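Local coordinates for sporozoite microneme protein essential for cell traversal (PDB 4U5A), which is needed by malaria sporozoites for traversing host cells, probably after release from the micronemes, at residues Ser18-Ser22 with Ile68-Arg73. Residues are numbered along the deposited sequence; the frame is centred on the assembly and turned at random.
Sequences SDDFS and IDGILR
One face of F21 is covered near its rim by L72, whose CD2 is 3.4 Å from F21 CG. The far end of the ring meets I68: F21 CZ packs on I68 CG2 at 3.5 Å, while the I68 carbonyl and D69 CA lie at the ring edge. With CG anti to the backbone N (chi1 -172°), the ring reaches across to helix 59-84. C102 of helix 88-126 touches both F21 and L72, so this apolar patch belongs to the bundle core.

A polar chain borders the patch. R73 bends at chi3 (-72°) and lays its guanidinium over S18 CB. R73 NH2 donates to S22 OG at 2.7 Å, nearly straight and in the guanidinium plane. R73 NH2 also forms a salt bridge to D19 OD1 at 3.1 Å, on the anti side of the carboxylate. S22 OG donates to the syn lone pair of D69 OD1, 2.7 Å away.

Segments 18-22 and 68-73 run antiparallel (173°), with axes 9.7 Å apart at closest approach, as neighbours in a four-helix bundle. S22 OG both accepts and donates, so its hydroxyl links R73 to D69. D19 probably offsets the arginine charge directly, while D69 is reached only through S22 OG.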
# COMPACT_ATOMS: atom_id res chain seq x y z
N SER A 18 7.76 -16.22 -4.07
CA SER A 18 8.05 -15.00 -4.81
C SER A 18 6.88 -14.58 -5.70
O SER A 18 6.46 -13.42 -5.68
CB SER A 18 9.31 -15.19 -5.66
OG SER A 18 10.47 -15.29 -4.86
N ASP A 19 6.35 -15.54 -6.46
CA ASP A 19 5.28 -15.25 -7.40
C ASP A 19 3.98 -14.80 -6.72
O ASP A 19 3.34 -13.84 -7.16
CB ASP A 19 5.02 -16.48 -8.28
CG ASP A 19 6.18 -16.80 -9.20
OD1 ASP A 19 6.92 -15.86 -9.57
OD2 ASP A 19 6.37 -17.98 -9.55
N ASP A 20 3.61 -15.48 -5.64
CA ASP A 20 2.43 -15.10 -4.86
C ASP A 20 2.59 -13.70 -4.31
O ASP A 20 1.67 -12.87 -4.41
CB ASP A 20 2.19 -16.09 -3.72
CG ASP A 20 1.64 -17.42 -4.19
OD1 ASP A 20 1.47 -17.60 -5.42
OD2 ASP A 20 1.38 -18.29 -3.34
N PHE A 21 3.75 -13.42 -3.72
CA PHE A 21 4.00 -12.10 -3.16
C PHE A 21 3.86 -11.04 -4.25
O PHE A 21 3.25 -9.99 -4.04
CB PHE A 21 5.38 -12.03 -2.52
CG PHE A 21 5.64 -10.76 -1.77
CD1 PHE A 21 5.01 -10.52 -0.56
CD2 PHE A 21 6.49 -9.79 -2.28
CE1 PHE A 21 5.23 -9.35 0.14
CE2 PHE A 21 6.73 -8.62 -1.59
CZ PHE A 21 6.09 -8.40 -0.37
N SER A 22 4.42 -11.33 -5.43
CA SER A 22 4.33 -10.40 -6.55
C SER A 22 2.88 -10.13 -6.95
O SER A 22 2.50 -8.98 -7.18
CB SER A 22 5.10 -10.96 -7.75
OG SER A 22 6.50 -10.91 -7.54
N ILE A 68 9.47 -3.19 -2.65
CA ILE A 68 9.08 -4.26 -1.73
C ILE A 68 9.01 -5.60 -2.45
O ILE A 68 9.53 -6.61 -1.97
CB ILE A 68 7.72 -3.95 -1.08
CG1 ILE A 68 7.78 -2.64 -0.30
CG2 ILE A 68 7.28 -5.10 -0.17
CD1 ILE A 68 6.46 -2.24 0.32
N ASP A 69 8.37 -5.59 -3.61
CA ASP A 69 8.25 -6.78 -4.45
C ASP A 69 9.63 -7.29 -4.85
O ASP A 69 9.90 -8.49 -4.75
CB ASP A 69 7.40 -6.47 -5.69
CG ASP A 69 7.07 -7.70 -6.51
OD1 ASP A 69 7.46 -8.82 -6.12
OD2 ASP A 69 6.40 -7.54 -7.56
N GLY A 70 10.50 -6.39 -5.29
CA GLY A 70 11.81 -6.79 -5.76
C GLY A 70 12.76 -7.21 -4.66
O GLY A 70 13.56 -8.13 -4.85
N ILE A 71 12.67 -6.55 -3.51
CA ILE A 71 13.52 -6.88 -2.37
C ILE A 71 13.23 -8.30 -1.87
O ILE A 71 14.16 -9.05 -1.57
CB ILE A 71 13.34 -5.87 -1.21
CG1 ILE A 71 14.07 -4.56 -1.54
CG2 ILE A 71 13.91 -6.42 0.09
CD1 ILE A 71 13.97 -3.51 -0.45
N LEU A 72 11.96 -8.66 -1.83
CA LEU A 72 11.60 -9.99 -1.36
C LEU A 72 12.04 -11.05 -2.37
O LEU A 72 12.56 -12.10 -1.99
CB LEU A 72 10.10 -10.12 -1.13
CG LEU A 72 9.80 -11.49 -0.51
CD1 LEU A 72 9.59 -11.37 1.00
CD2 LEU A 72 8.66 -12.23 -1.19
N ARG A 73 11.83 -10.77 -3.65
CA ARG A 73 12.20 -11.70 -4.70
C ARG A 73 13.71 -11.90 -4.73
O ARG A 73 14.20 -13.01 -4.93
CB ARG A 73 11.71 -11.22 -6.06
CG ARG A 73 11.92 -12.23 -7.18
CD ARG A 73 11.22 -11.82 -8.47
NE ARG A 73 9.77 -11.96 -8.37
CZ ARG A 73 9.11 -13.10 -8.58
NH1 ARG A 73 9.77 -14.20 -8.88
NH2 ARG A 73 7.79 -13.13 -8.47